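Ribosomal-protein-alanine acetyltransferase (Clostridium acetobutylicum, PDB 3DNS) probably transfers an acetyl group to the N-terminal alanine of a ribosomal protein, this chain being the N-terminal GNAT-like domain of a longer RimJ-subfamily enzyme. Local coordinates at residues A[7-12]-A[63-67]; A[85-91]-A[119-125]. All blocks are in the same frame, centred on the assembly; numbering follows the deposited sequence.

Both contacts reach the same mixed sheet, on opposite sides of the chain's centre, with their own centres about 19 Å apart. Interaction 1 sets the turn before strand 10-14 and the neighbouring part of that strand against helix 61-78; interaction 2 pairs strand 83-89, which follows that helix in the chain, with strand 117-127. In 7-12 with 63-67 a helix carboxylate takes backbone and hydroxyl donors, while isoleucines pack more deeply. In 85-91 with 119-125 the backbones bond to each other, with mostly buried isoleucine, valine and phenylalanine side chains and a salt-bridge network where strand 83-89 ends. In each, the exposed residue, Lys8 or Glu91, sits at the polar end.

Interaction 1 (A[7-12]-A[63-67]); sequences GKYTKI and YIKEI
Glu66 of helix 61-78 meets Tyr9 and Thr10 where a turn leads into strand 10-14, the helix lying against one side of the mixed sheet of this GNAT-like domain. The Glu66 chain is extended, with CG anti to the backbone N (chi1 176°), which carries the carboxylate to the turn while Thr10 comes from the opposite direction. Glu66 OE2 is gripped twice: Tyr9 N donates to its syn lone pair at 2.7 Å, and Thr10 OG1 donates to its anti lone pair at 2.6 Å. Weaker bonds run from Thr10 N to Glu66 OE2 and from Tyr9 N to Glu66 OE1, tying the carboxylate to the backbone as well as to the hydroxyl.

Beside it, the Tyr9 and Tyr63 side chains cross at about a right angle, yet their ring planes lie only 15° apart. The rings barely overlap, and Tyr63 OH sits 3.2 Å from Tyr9 CB. Thr10 and Tyr63 run past each other in opposite directions, the methyl CG2 of Thr10 lying 3.4 Å from Tyr63 CD2. Tyr63 also packs on Tyr28 of the second subunit. Deeper in, next to Ile32 of strand 31-41, Ile67 closes the contact: its CG2 meets Ile12 CD1 at 4.1 Å.

Interaction 2 (A[85-91]-A[119-125]); sequences NIIVDEE and KDEFLFG
Lys119 NZ is held by three carboxylates, those of Asp89, Glu91 and, on strand 103-114, Glu114, where two antiparallel neighbours in the mixed sheet of this GNAT-like domain, strands 83-89 and 117-127, reach the end of their pairing. Asp89 OD2 takes the ammonium on its syn lone pair, 2.7 Å from Lys119 NZ; Glu91 holds it more loosely, with OE1 3.4 Å from Lys119 NZ. The lysine chain bends at chi3 (40°) to bring NZ there. The other oxygen, Asp89 OD1, accepts from Glu91 N, 2.6 Å away and lying above the carboxylate plane: an Asx turn that ties the aspartate to the chain leaving the strand.

Along the strands, Ile86 pairs with Phe124 and Val88 with Phe122, each through two backbone hydrogen bonds. On the face carrying these four residues, Val88 CG2 meets the edge of the Phe124 ring, in its plane, 3.7 Å from CE2. Phe97 stacks on that ring, and Ile86 packs on Leu68 and Met72 of helix 61-78. On the face of Ile87 and Leu123, Ile87 CG1 lies 3.9 Å from Leu123 CD1.

Beyond the strand end, Glu90 N bonds to Asp120 O at 3.2 Å. The Glu90 side chain crosses Phe122 at about a right angle, its carboxylate plane stacked 9° from the ring plane, and its CG makes a CH-pi contact 3.5 Å from the Phe122 ring centroid.

Interaction 1 (A[7-12]-A[63-67])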
loop_
_atom_site.group_PDB
_atom_site.type_symbol
_atom_site.label_atom_id
_atom_site.label_comp_id
_atom_site.label_asym_id
_atom_site.label_seq_id
_atom_site.Cartn_x
_atom_site.Cartn_y
_atom_site.Cartn_z
ATOM N N GLY A 7 8.108 -16.118 -2.434
ATOM C CA GLY A 7 9.484 -15.801 -2.213
ATOM C C GLY A 7 9.667 -15.840 -0.723
ATOM O O GLY A 7 8.751 -16.191 -0.027
ATOM N N LYS A 8 10.840 -15.443 -0.245
ATOM C CA LYS A 8 11.146 -15.472 1.191
ATOM C C LYS A 8 10.267 -14.500 1.949
ATOM O O LYS A 8 9.704 -14.837 2.987
ATOM C CB LYS A 8 12.621 -15.149 1.430
ATOM C CG LYS A 8 13.058 -15.125 2.914
ATOM C CD LYS A 8 14.617 -15.266 3.070
ATOM C CE LYS A 8 15.065 -15.329 4.543
ATOM N NZ LYS A 8 16.383 -16.058 4.784
ATOM N N TYR A 9 10.117 -13.291 1.423
ATOM C CA TYR A 9 9.275 -12.305 2.119
ATOM C C TYR A 9 8.029 -11.852 1.396
ATOM O O TYR A 9 7.274 -11.061 1.917
ATOM C CB TYR A 9 10.113 -11.089 2.483
ATOM C CG TYR A 9 11.143 -11.438 3.513
ATOM C CD1 TYR A 9 10.766 -11.901 4.759
ATOM C CD2 TYR A 9 12.496 -11.336 3.234
ATOM C CE1 TYR A 9 11.738 -12.245 5.719
ATOM C CE2 TYR A 9 13.452 -11.685 4.177
ATOM C CZ TYR A 9 13.054 -12.127 5.395
ATOM O OH TYR A 9 13.988 -12.464 6.304
ATOM N N THR A 10 7.805 -12.331 0.195
ATOM C CA THR A 10 6.706 -11.808 -0.593
ATOM C C THR A 10 5.865 -12.931 -1.182
ATOM O O THR A 10 6.265 -14.087 -1.185
ATOM C CB THR A 10 7.237 -10.814 -1.719
ATOM O OG1 THR A 10 8.204 -11.477 -2.552
ATOM C CG2 THR A 10 7.901 -9.575 -1.080
ATOM N N LYS A 11 4.677 -12.552 -1.672
ATOM C CA LYS A 11 3.754 -13.443 -2.362
ATOM C C LYS A 11 3.154 -12.720 -3.585
ATOM O O LYS A 11 2.876 -11.522 -3.529
ATOM C CB LYS A 11 2.637 -13.903 -1.404
ATOM C CG LYS A 11 3.173 -14.488 -0.105
ATOM C CD LYS A 11 2.038 -14.992 0.867
ATOM C CE LYS A 11 2.603 -15.917 1.969
ATOM N NZ LYS A 11 1.635 -16.305 3.072
ATOM N N ILE A 12 2.987 -13.458 -4.686
ATOM C CA ILE A 12 2.339 -12.923 -5.876
ATOM C C ILE A 12 1.169 -13.888 -6.199
ATOM O O ILE A 12 1.366 -15.106 -6.341
ATOM C CB ILE A 12 3.306 -12.824 -7.059
ATOM C CG1 ILE A 12 4.503 -11.910 -6.744
ATOM C CG2 ILE A 12 2.541 -12.354 -8.323
ATOM C CD1 ILE A 12 5.590 -11.979 -7.814
ATOM N N TYR A 63 12.877 -5.940 -1.215
ATOM C CA TYR A 63 11.582 -6.601 -1.500
ATOM C C TYR A 63 11.252 -6.511 -2.969
ATOM O O TYR A 63 10.868 -7.489 -3.594
ATOM C CB TYR A 63 10.445 -6.016 -0.636
ATOM C CG TYR A 63 10.302 -6.679 0.722
ATOM C CD1 TYR A 63 11.386 -6.788 1.601
ATOM C CD2 TYR A 63 9.073 -7.223 1.126
ATOM C CE1 TYR A 63 11.239 -7.411 2.891
ATOM C CE2 TYR A 63 8.916 -7.837 2.376
ATOM C CZ TYR A 63 9.997 -7.932 3.251
ATOM O OH TYR A 63 9.783 -8.546 4.462
ATOM N N ILE A 64 11.430 -5.326 -3.540
ATOM C CA ILE A 64 11.232 -5.145 -4.977
ATOM C C ILE A 64 12.096 -6.103 -5.777
ATOM O O ILE A 64 11.622 -6.708 -6.721
ATOM C CB ILE A 64 11.486 -3.703 -5.375
ATOM C CG1 ILE A 64 10.527 -2.750 -4.615
ATOM C CG2 ILE A 64 11.300 -3.490 -6.872
ATOM C CD1 ILE A 64 9.166 -3.304 -4.504
ATOM N N LYS A 65 13.376 -6.199 -5.414
ATOM C CA LYS A 65 14.305 -7.148 -6.036
ATOM C C LYS A 65 13.757 -8.570 -5.978
ATOM O O LYS A 65 13.888 -9.330 -6.960
ATOM C CB LYS A 65 15.699 -7.123 -5.377
ATOM C CG LYS A 65 16.642 -6.103 -5.977
ATOM C CD LYS A 65 18.064 -6.138 -5.362
ATOM C CE LYS A 65 18.348 -4.953 -4.439
ATOM N NZ LYS A 65 19.842 -4.717 -4.255
ATOM N N GLU A 66 13.216 -8.940 -4.830
ATOM C CA GLU A 66 12.643 -10.277 -4.672
ATOM C C GLU A 66 11.433 -10.440 -5.584
ATOM O O GLU A 66 11.269 -11.468 -6.267
ATOM C CB GLU A 66 12.267 -10.555 -3.221
ATOM C CG GLU A 66 11.575 -11.896 -3.022
ATOM C CD GLU A 66 11.372 -12.223 -1.565
ATOM O OE1 GLU A 66 12.354 -12.343 -0.836
ATOM O OE2 GLU A 66 10.230 -12.365 -1.140
ATOM N N ILE A 67 10.567 -9.444 -5.619
ATOM C CA ILE A 67 9.346 -9.577 -6.414
ATOM C C ILE A 67 9.723 -9.818 -7.886
ATOM O O ILE A 67 9.229 -10.705 -8.549
ATOM C CB ILE A 67 8.438 -8.303 -6.229
ATOM C CG1 ILE A 67 7.912 -8.229 -4.782
ATOM C CG2 ILE A 67 7.275 -8.241 -7.264
ATOM C CD1 ILE A 67 7.472 -6.818 -4.317
#

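Interaction 2 (A[85-91]-A[119-125])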
loop_
_atom_site.group_PDB
_atom_site.type_symbol
_atom_site.label_atom_id
_atom_site.label_comp_id
_atom_site.label_asym_id
_atom_site.label_seq_id
_atom_site.Cartn_x
_atom_site.Cartn_y
_atom_site.Cartn_z
ATOM N N ASN A 85 9.135 -7.081 -20.732
ATOM C CA ASN A 85 9.168 -5.639 -20.439
ATOM C C ASN A 85 8.285 -5.244 -19.248
ATOM O O ASN A 85 7.238 -5.792 -19.038
ATOM C CB ASN A 85 8.736 -4.806 -21.641
ATOM C CG ASN A 85 9.822 -4.676 -22.636
ATOM O OD1 ASN A 85 10.128 -5.642 -23.344
ATOM N ND2 ASN A 85 10.475 -3.509 -22.657
ATOM N N ILE A 86 8.765 -4.268 -18.496
ATOM C CA ILE A 86 8.144 -3.781 -17.249
ATOM C C ILE A 86 8.007 -2.244 -17.351
ATOM O O ILE A 86 8.953 -1.525 -17.662
ATOM C CB ILE A 86 8.929 -4.118 -16.020
ATOM C CG1 ILE A 86 9.342 -5.612 -16.057
ATOM C CG2 ILE A 86 8.050 -3.755 -14.785
ATOM C CD1 ILE A 86 10.095 -6.239 -14.751
ATOM N N ILE A 87 6.772 -1.795 -17.152
ATOM C CA ILE A 87 6.390 -0.395 -17.096
ATOM C C ILE A 87 6.159 -0.089 -15.634
ATOM O O ILE A 87 5.341 -0.747 -14.958
ATOM C CB ILE A 87 5.039 -0.181 -17.813
ATOM C CG1 ILE A 87 5.081 -0.684 -19.265
ATOM C CG2 ILE A 87 4.637 1.286 -17.722
ATOM C CD1 ILE A 87 3.784 -0.655 -19.983
ATOM N N VAL A 88 6.853 0.932 -15.152
ATOM C CA VAL A 88 6.749 1.400 -13.761
ATOM C C VAL A 88 6.784 2.917 -13.706
ATOM O O VAL A 88 7.457 3.584 -14.508
ATOM C CB VAL A 88 7.904 0.901 -12.841
ATOM C CG1 VAL A 88 7.790 -0.540 -12.559
ATOM C CG2 VAL A 88 9.268 1.192 -13.432
ATOM N N ASP A 89 6.021 3.454 -12.779
ATOM C CA ASP A 89 6.027 4.874 -12.450
ATOM C C ASP A 89 7.445 5.236 -12.081
ATOM O O ASP A 89 8.138 4.442 -11.429
ATOM C CB ASP A 89 5.037 5.092 -11.284
ATOM C CG ASP A 89 5.047 6.466 -10.745
ATOM O OD1 ASP A 89 6.086 7.131 -10.859
ATOM O OD2 ASP A 89 3.992 6.884 -10.225
ATOM N N GLU A 90 7.892 6.424 -12.502
ATOM C CA GLU A 90 9.248 6.797 -12.269
ATOM C C GLU A 90 9.540 7.013 -10.776
ATOM O O GLU A 90 10.703 7.011 -10.387
ATOM C CB GLU A 90 9.632 8.055 -13.064
ATOM C CG GLU A 90 9.884 7.800 -14.548
ATOM C CD GLU A 90 10.558 8.949 -15.224
ATOM O OE1 GLU A 90 10.997 9.898 -14.543
ATOM O OE2 GLU A 90 10.653 8.912 -16.457
ATOM N N GLU A 91 8.504 7.160 -9.949
ATOM C CA GLU A 91 8.701 7.176 -8.487
ATOM C C GLU A 91 9.247 5.915 -7.881
ATOM O O GLU A 91 9.805 5.969 -6.807
ATOM C CB GLU A 91 7.397 7.499 -7.772
ATOM C CG GLU A 91 7.036 8.945 -7.980
ATOM C CD GLU A 91 6.054 9.454 -6.973
ATOM O OE1 GLU A 91 5.321 8.630 -6.364
ATOM O OE2 GLU A 91 6.029 10.685 -6.789
ATOM N N LYS A 119 2.604 12.335 -14.887
ATOM C CA LYS A 119 3.889 11.780 -14.532
ATOM C C LYS A 119 4.367 10.794 -15.609
ATOM O O LYS A 119 3.585 10.328 -16.472
ATOM C CB LYS A 119 3.812 11.112 -13.160
ATOM C CG LYS A 119 3.783 12.079 -11.938
ATOM C CD LYS A 119 3.228 11.377 -10.640
ATOM C CE LYS A 119 3.702 9.951 -10.473
ATOM N NZ LYS A 119 3.398 9.250 -9.153
ATOM N N ASP A 120 5.656 10.479 -15.557
ATOM C CA ASP A 120 6.299 9.633 -16.551
ATOM C C ASP A 120 6.377 8.201 -16.015
ATOM O O ASP A 120 6.302 7.983 -14.797
ATOM C CB ASP A 120 7.710 10.143 -16.845
ATOM C CG ASP A 120 7.742 11.563 -17.428
ATOM O OD1 ASP A 120 6.711 12.098 -17.949
ATOM O OD2 ASP A 120 8.865 12.116 -17.416
ATOM N N GLU A 121 6.501 7.246 -16.950
ATOM C CA GLU A 121 6.861 5.866 -16.661
ATOM C C GLU A 121 8.158 5.402 -17.348
ATOM O O GLU A 121 8.452 5.729 -18.521
ATOM C CB GLU A 121 5.705 4.952 -17.081
ATOM C CG GLU A 121 4.498 5.050 -16.187
ATOM C CD GLU A 121 3.386 4.116 -16.584
ATOM O OE1 GLU A 121 2.872 4.279 -17.734
ATOM O OE2 GLU A 121 3.004 3.239 -15.744
ATOM N N PHE A 122 8.932 4.612 -16.621
ATOM C CA PHE A 122 10.079 3.895 -17.189
ATOM C C PHE A 122 9.678 2.648 -17.852
ATOM O O PHE A 122 8.746 1.975 -17.389
ATOM C CB PHE A 122 11.086 3.489 -16.125
ATOM C CG PHE A 122 11.828 4.619 -15.552
ATOM C CD1 PHE A 122 12.565 5.480 -16.382
ATOM C CD2 PHE A 122 11.868 4.808 -14.206
ATOM C CE1 PHE A 122 13.300 6.532 -15.842
ATOM C CE2 PHE A 122 12.598 5.823 -13.668
ATOM C CZ PHE A 122 13.306 6.705 -14.472
ATOM N N LEU A 123 10.403 2.313 -18.930
ATOM C CA LEU A 123 10.244 1.028 -19.590
ATOM C C LEU A 123 11.545 0.278 -19.421
ATOM O O LEU A 123 12.580 0.699 -19.942
ATOM C CB LEU A 123 9.844 1.212 -21.088
ATOM C CG LEU A 123 9.564 -0.059 -21.909
ATOM C CD1 LEU A 123 8.275 -0.779 -21.424
ATOM C CD2 LEU A 123 9.512 0.222 -23.478
ATOM N N PHE A 124 11.485 -0.838 -18.685
ATOM C CA PHE A 124 12.636 -1.739 -18.490
ATOM C C PHE A 124 12.510 -3.019 -19.298
ATOM O O PHE A 124 11.429 -3.499 -19.480
ATOM C CB PHE A 124 12.750 -2.099 -17.027
ATOM C CG PHE A 124 13.175 -0.984 -16.188
ATOM C CD1 PHE A 124 14.502 -0.642 -16.115
ATOM C CD2 PHE A 124 12.282 -0.309 -15.408
ATOM C CE1 PHE A 124 14.909 0.419 -15.327
ATOM C CE2 PHE A 124 12.708 0.757 -14.606
ATOM C CZ PHE A 124 14.010 1.111 -14.578
ATOM N N GLY A 125 13.609 -3.619 -19.738
ATOM C CA GLY A 125 13.488 -4.880 -20.456
ATOM C C GLY A 125 14.546 -5.884 -20.048
ATOM O O GLY A 125 15.630 -5.498 -19.585
#